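EreC (Klebsiella pneumoniae, PDB 6XCQ) probably hydrolyses the lactone ester of erythromycin and related macrolides, an esterase activity thought to confer macrolide resistance. Local coordinates at residues 45-50 with 83-88; 311-316 with 413-418. The protein carries 1 engineered substitution. One frame throughout, in Å; residues are numbered along the deposited sequence. Where two conformers were deposited one is given.

Contact 1. Residues 45-50 with 83-88; sequences LDFNEF and IRYLVE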
loop_
_atom_site.group_PDB
_atom_site.type_symbol
_atom_site.label_atom_id
_atom_site.label_comp_id
_atom_site.label_asym_id
_atom_site.label_seq_id
_atom_site.Cartn_x
_atom_site.Cartn_y
_atom_site.Cartn_z
ATOM N N LEU A 45 -4.284 -19.744 -16.076
ATOM C CA LEU A 45 -2.887 -19.613 -15.682
ATOM C C LEU A 45 -2.111 -20.905 -15.924
ATOM O O LEU A 45 -2.574 -21.992 -15.578
ATOM C CB LEU A 45 -2.794 -19.227 -14.206
ATOM C CG LEU A 45 -1.524 -18.456 -13.863
ATOM C CD1 LEU A 45 -1.556 -17.129 -14.580
ATOM C CD2 LEU A 45 -1.409 -18.248 -12.374
ATOM N N ASP A 46 -0.908 -20.779 -16.493
ATOM C CA ASP A 46 0.015 -21.905 -16.633
ATOM C C ASP A 46 1.080 -21.753 -15.555
ATOM O O ASP A 46 2.033 -20.988 -15.719
ATOM C CB ASP A 46 0.637 -21.951 -18.030
ATOM C CG ASP A 46 1.709 -23.036 -18.174
ATOM O OD1 ASP A 46 1.966 -23.794 -17.204
ATOM O OD2 ASP A 46 2.309 -23.123 -19.270
ATOM N N PHE A 47 0.950 -22.531 -14.474
ATOM C CA PHE A 47 1.830 -22.345 -13.327
ATOM C C PHE A 47 3.284 -22.673 -13.645
ATOM O O PHE A 47 4.168 -22.263 -12.886
ATOM C CB PHE A 47 1.337 -23.177 -12.131
ATOM C CG PHE A 47 0.129 -22.584 -11.435
ATOM C CD1 PHE A 47 -1.153 -22.890 -11.856
ATOM C CD2 PHE A 47 0.279 -21.711 -10.375
ATOM C CE1 PHE A 47 -2.261 -22.332 -11.229
ATOM C CE2 PHE A 47 -0.828 -21.158 -9.738
ATOM C CZ PHE A 47 -2.095 -21.466 -10.165
ATOM N N ASN A 48 3.567 -23.370 -14.753
ATOM C CA ASN A 48 4.965 -23.619 -15.101
ATOM C C ASN A 48 5.706 -22.325 -15.373
ATOM O O ASN A 48 6.923 -22.258 -15.171
ATOM C CB ASN A 48 5.081 -24.528 -16.327
ATOM C CG ASN A 48 4.446 -25.869 -16.101
ATOM O OD1 ASN A 48 4.981 -26.693 -15.373
ATOM N ND2 ASN A 48 3.278 -26.084 -16.698
ATOM N N GLU A 49 4.995 -21.294 -15.849
ATOM C CA GLU A 49 5.656 -20.039 -16.201
ATOM C C GLU A 49 6.176 -19.288 -14.974
ATOM O O GLU A 49 7.026 -18.408 -15.119
ATOM C CB GLU A 49 4.699 -19.152 -17.003
ATOM C CG GLU A 49 4.162 -19.822 -18.253
ATOM C CD GLU A 49 3.296 -18.900 -19.110
ATOM O OE1 GLU A 49 2.524 -18.082 -18.568
ATOM O OE2 GLU A 49 3.405 -18.981 -20.344
ATOM N N PHE A 50 5.703 -19.626 -13.776
ATOM C CA PHE A 50 6.128 -18.945 -12.557
ATOM C C PHE A 50 7.098 -19.773 -11.722
ATOM O O PHE A 50 7.467 -19.356 -10.619
ATOM C CB PHE A 50 4.888 -18.533 -11.753
ATOM C CG PHE A 50 3.894 -17.773 -12.588
ATOM C CD1 PHE A 50 4.076 -16.424 -12.836
ATOM C CD2 PHE A 50 2.836 -18.425 -13.206
ATOM C CE1 PHE A 50 3.203 -15.727 -13.657
ATOM C CE2 PHE A 50 1.952 -17.737 -14.023
ATOM C CZ PHE A 50 2.139 -16.382 -14.253
ATOM N N ILE A 83 -1.312 -13.549 -7.272
ATOM C CA ILE A 83 -2.041 -13.951 -6.068
ATOM C C ILE A 83 -2.426 -15.426 -6.168
ATOM O O ILE A 83 -2.184 -16.212 -5.245
ATOM C CB ILE A 83 -3.270 -13.041 -5.857
ATOM C CG1 ILE A 83 -2.819 -11.645 -5.430
ATOM C CG2 ILE A 83 -4.212 -13.607 -4.801
ATOM C CD1 ILE A 83 -3.897 -10.564 -5.584
ATOM N N ARG A 84 -2.968 -15.839 -7.322
ATOM C CA ARG A 84 -3.279 -17.254 -7.536
ATOM C C ARG A 84 -2.062 -18.138 -7.283
ATOM O O ARG A 84 -2.150 -19.154 -6.585
ATOM C CB ARG A 84 -3.801 -17.476 -8.958
ATOM C CG ARG A 84 -5.293 -17.259 -9.118
ATOM C CD ARG A 84 -5.803 -17.971 -10.356
ATOM N NE ARG A 84 -5.805 -19.413 -10.144
ATOM C CZ ARG A 84 -5.855 -20.316 -11.114
ATOM N NH1 ARG A 84 -5.899 -19.929 -12.386
ATOM N NH2 ARG A 84 -5.851 -21.609 -10.807
ATOM N N TYR A 85 -0.908 -17.761 -7.838
ATOM C CA TYR A 85 0.299 -18.561 -7.650
ATOM C C TYR A 85 0.709 -18.633 -6.180
ATOM O O TYR A 85 1.046 -19.706 -5.667
ATOM C CB TYR A 85 1.429 -17.981 -8.497
ATOM C CG TYR A 85 2.792 -18.505 -8.134
ATOM C CD1 TYR A 85 3.174 -19.797 -8.472
ATOM C CD2 TYR A 85 3.705 -17.701 -7.471
ATOM C CE1 TYR A 85 4.434 -20.272 -8.158
ATOM C CE2 TYR A 85 4.957 -18.164 -7.147
ATOM C CZ TYR A 85 5.320 -19.449 -7.495
ATOM O OH TYR A 85 6.578 -19.898 -7.169
ATOM N N LEU A 86 0.710 -17.493 -5.489
ATOM C CA LEU A 86 1.166 -17.482 -4.101
ATOM C C LEU A 86 0.175 -18.200 -3.196
ATOM O O LEU A 86 0.573 -18.920 -2.268
ATOM C CB LEU A 86 1.379 -16.044 -3.631
ATOM C CG LEU A 86 2.540 -15.309 -4.300
ATOM C CD1 LEU A 86 2.502 -13.803 -3.990
ATOM C CD2 LEU A 86 3.839 -15.947 -3.868
ATOM N N VAL A 87 -1.118 -18.034 -3.459
ATOM C CA VAL A 87 -2.130 -18.688 -2.638
ATOM C C VAL A 87 -2.148 -20.184 -2.913
ATOM O O VAL A 87 -2.030 -21.004 -1.993
ATOM C CB VAL A 87 -3.511 -18.054 -2.874
ATOM C CG1 VAL A 87 -4.610 -18.959 -2.304
ATOM C CG2 VAL A 87 -3.564 -16.688 -2.234
ATOM N N GLU A 88 -2.262 -20.566 -4.182
ATOM C CA GLU A 88 -2.508 -21.968 -4.492
ATOM C C GLU A 88 -1.257 -22.823 -4.461
ATOM O O GLU A 88 -1.365 -24.042 -4.283
ATOM C CB GLU A 88 -3.185 -22.102 -5.847
ATOM C CG GLU A 88 -4.520 -21.439 -5.881
ATOM C CD GLU A 88 -5.134 -21.532 -7.245
ATOM O OE1 GLU A 88 -4.654 -22.374 -8.026
ATOM O OE2 GLU A 88 -6.065 -20.760 -7.541
HETATM O O HOH W 1 -5.203 -22.107 -14.284
#
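E88 OE2 is gripped by R84 NE at 2.9 Å and by Y142 OH of helix 126-146, while the other carboxylate oxygen, E88 OE1, lies against F47 CZ at 3.5 Å. R84 holds E88 side-on: NE points to OE2 nearly in the guanidinium plane, and NH2 bonds to E88 OE1 at 3.1 Å through the syn lone pair of that oxygen. R84 NH1 faces the loop 45-50 instead, where a water 3.0 Å from it donates to L45 O; the same nitrogen bonds to P42 O.

The ring of F47 enters beside this ion pair. Its plane stands 88° to the guanidinium, and CZ lies over one guanidinium face, offset from its middle. R84 NH2 meets the ring at its edge, 3.7 Å from F47 CE1, whereas the carboxylate of E88 comes in obliquely, its plane 41° from that of the ring. One face of the ring is covered by L45 CD2. The neighbouring rim atom, F47 CE2, lies 3.5 Å from Y85 CA, and F47 CD2 lies at the edge of the Y85 ring.

Y85 departs from the helix with CG anti to its backbone N (chi1 166°), which lays its ring beside the 3-10 turn 47-50. There F50 CB makes a CH-pi contact over the face, 4.0 Å from the ring centroid. The hydroxyl continues past F50 and bonds to T54 and H90.

R84 and E88 thus form an i to i+4 salt bridge along helix 73-90, on which the loop leading to helix 54-57 packs through F47 and F50. With E88 and P42 O both drawing on R84, the guanidinium should stay protonated and hold a fixed rotation, while aromatic carbon, rather than a direct hydrogen bond, makes up most of the join between loop and helix.

Contact 2. Residues 311-316 with 413-418; sequences QKTPVS and VETNLS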
loop_
_atom_site.group_PDB
_atom_site.type_symbol
_atom_site.label_atom_id
_atom_site.label_comp_id
_atom_site.label_asym_id
_atom_site.label_seq_id
_atom_site.Cartn_x
_atom_site.Cartn_y
_atom_site.Cartn_z
ATOM N N GLN A 311 10.177 -1.297 -2.768
ATOM C CA GLN A 311 11.614 -1.244 -3.034
ATOM C C GLN A 311 12.406 -1.376 -1.740
ATOM O O GLN A 311 11.989 -0.876 -0.697
ATOM C CB GLN A 311 11.939 0.089 -3.719
ATOM C CG GLN A 311 13.350 0.220 -4.262
ATOM C CD GLN A 311 13.504 1.419 -5.173
ATOM O OE1 GLN A 311 12.691 1.649 -6.079
ATOM N NE2 GLN A 311 14.546 2.198 -4.936
ATOM N N LYS A 312 13.542 -2.078 -1.788
ATOM C CA LYS A 312 14.294 -2.331 -0.558
ATOM C C LYS A 312 15.482 -1.394 -0.377
ATOM O O LYS A 312 16.193 -1.505 0.622
ATOM C CB LYS A 312 14.755 -3.796 -0.512
ATOM C CG LYS A 312 13.591 -4.792 -0.631
ATOM C CD LYS A 312 14.010 -6.254 -0.431
ATOM C CE LYS A 312 14.838 -6.789 -1.578
ATOM N NZ LYS A 312 14.995 -8.283 -1.475
ATOM N N THR A 313 15.703 -0.472 -1.303
ATOM C CA THR A 313 16.787 0.505 -1.246
ATOM C C THR A 313 16.181 1.903 -1.306
ATOM O O THR A 313 15.001 2.037 -1.677
ATOM C CB THR A 313 17.747 0.288 -2.416
ATOM O OG1 THR A 313 17.017 0.475 -3.638
ATOM C CG2 THR A 313 18.376 -1.116 -2.361
ATOM N N PRO A 314 16.934 2.960 -0.978
ATOM C CA PRO A 314 16.343 4.303 -0.975
ATOM C C PRO A 314 15.798 4.715 -2.336
ATOM O O PRO A 314 16.390 4.436 -3.389
ATOM C CB PRO A 314 17.512 5.198 -0.545
ATOM C CG PRO A 314 18.345 4.310 0.304
ATOM C CD PRO A 314 18.282 2.971 -0.368
ATOM N N VAL A 315 14.668 5.418 -2.290
ATOM C CA VAL A 315 13.910 5.827 -3.463
ATOM C C VAL A 315 14.147 7.310 -3.701
ATOM O O VAL A 315 13.972 8.131 -2.789
ATOM C CB VAL A 315 12.409 5.546 -3.267
ATOM C CG1 VAL A 315 11.601 6.068 -4.457
ATOM C CG2 VAL A 315 12.154 4.049 -3.040
ATOM N N SER A 316 14.572 7.657 -4.907
ATOM C CA SER A 316 14.593 9.049 -5.346
ATOM C C SER A 316 13.545 9.224 -6.436
ATOM O O SER A 316 13.655 8.617 -7.505
ATOM C CB SER A 316 15.961 9.469 -5.870
ATOM O OG SER A 316 15.847 10.757 -6.452
ATOM N N VAL A 413 13.026 5.520 -11.592
ATOM C CA VAL A 413 13.896 5.544 -10.425
ATOM C C VAL A 413 15.193 4.854 -10.822
ATOM O O VAL A 413 15.210 4.002 -11.712
ATOM C CB VAL A 413 13.274 4.869 -9.176
ATOM C CG1 VAL A 413 11.920 5.475 -8.859
ATOM C CG2 VAL A 413 13.163 3.365 -9.365
ATOM N N GLU A 414 16.284 5.232 -10.170
ATOM C CA GLU A 414 17.580 4.604 -10.391
ATOM C C GLU A 414 18.095 4.046 -9.078
ATOM O O GLU A 414 18.029 4.715 -8.045
ATOM C CB GLU A 414 18.593 5.595 -10.962
ATOM C CG GLU A 414 20.023 5.062 -10.941
ATOM C CD GLU A 414 20.957 5.778 -11.922
ATOM O OE1 GLU A 414 20.616 6.910 -12.356
ATOM O OE2 GLU A 414 22.026 5.197 -12.253
ATOM N N THR A 415 18.628 2.830 -9.122
ATOM C CA THR A 415 19.068 2.151 -7.908
ATOM C C THR A 415 19.894 0.943 -8.341
ATOM O O THR A 415 20.119 0.716 -9.538
ATOM C CB THR A 415 17.855 1.761 -7.045
ATOM O OG1 THR A 415 18.281 1.311 -5.749
ATOM C CG2 THR A 415 17.066 0.688 -7.736
ATOM N N ASN A 416 20.373 0.190 -7.357
ATOM C CA ASN A 416 20.925 -1.142 -7.592
ATOM C C ASN A 416 19.755 -2.108 -7.582
ATOM O O ASN A 416 19.223 -2.434 -6.515
ATOM C CB ASN A 416 21.952 -1.522 -6.526
ATOM C CG ASN A 416 22.565 -2.901 -6.754
ATOM O OD1 ASN A 416 21.883 -3.871 -7.105
ATOM N ND2 ASN A 416 23.867 -2.990 -6.553
ATOM N N LEU A 417 19.372 -2.592 -8.763
ATOM C CA LEU A 417 18.138 -3.357 -8.871
ATOM C C LEU A 417 18.261 -4.767 -8.300
ATOM O O LEU A 417 17.234 -5.368 -7.966
ATOM C CB LEU A 417 17.663 -3.388 -10.334
ATOM C CG LEU A 417 17.199 -2.011 -10.830
ATOM C CD1 LEU A 417 17.240 -1.932 -12.350
ATOM C CD2 LEU A 417 15.794 -1.662 -10.326
ATOM N N SER A 418 19.473 -5.310 -8.172
ATOM C CA SER A 418 19.625 -6.595 -7.488
ATOM C C SER A 418 19.331 -6.468 -5.997
ATOM O O SER A 418 18.790 -7.394 -5.378
ATOM C CB SER A 418 21.032 -7.151 -7.700
ATOM O OG SER A 418 22.013 -6.238 -7.233
HETATM O O HOH W 2 16.895 -8.488 -3.678
HETATM O O HOH W 3 15.852 5.016 -6.174
HETATM O O HOH W 4 18.691 3.510 -4.124
HETATM O O HOH W 5 15.816 7.334 -8.507
#
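T313 overlaps T415 hydroxyl to hydroxyl, the two side chains meeting at a slant with OG1 of T313 only 2.6 Å from OG1 of T415. This hydrogen bond is the one direct polar link between 311-316 and 413-418, and either oxygen could be the donor. With chi1 at 61° the T313 hydroxyl is flanked by both backbone arms and points at T415, while the methyl lies toward N416 O.

Q311, its chain extended, brings its amide alongside the two threonines. Its NE2 donates to T313 OG1 at 3.3 Å, the acceptor lying 27° out of the amide plane, so the threonine oxygen is held from its own segment as well as from the other. The opposite arm of the amide, Q311 OE1, rests 3.7 Å from V413 CG2, the glutamine and the valine running antiparallel alongside one another. The second methyl of V413, CG1, turns to S316 O.

Water fills in where the backbones do not bond directly. One molecule donates to P314 O at 2.6 Å and also hydrogen-bonds to T415 OG1. Another accepts from S316 N and contacts P314 O and E414 O, and a third accepts from E414 N at 2.7 Å while donating to S316 O. Beyond the threonines, K312 NZ reaches S418 O through water and forms a salt bridge with D422.

N416 N-caps helix 417-420, its OD1 taking a weak bond from S418 N and a further one from E419 N. Strand 315-317 pairs with 320-323, and 411-414 with 405-408, so the arrangement is that of two separate antiparallel hairpins set side by side and bridged by water, joined directly through side chains where one runs into a capped helix.

Contacts 1 and 2 follow one another along the chain, the first closing before the second opens. Their centres are 27 Å apart and their nearest atoms about 14 Å, so they do not touch. Contact 1 sets the loop after strand 33-36, an outermost strand of the eight-stranded mixed sheet, against helix 73-90, which runs from strand 62-65 to strand 94-97 and packs on 62-65. Contact 2 lies between two small hairpins inserted in the connections that follow sheet strands 301-304 and 392-396. One is thus a loop-to-helix packing near the sheet edge formed by 33-36, the other a packing of hairpins between later sheet strands, two independent joins of the single chain.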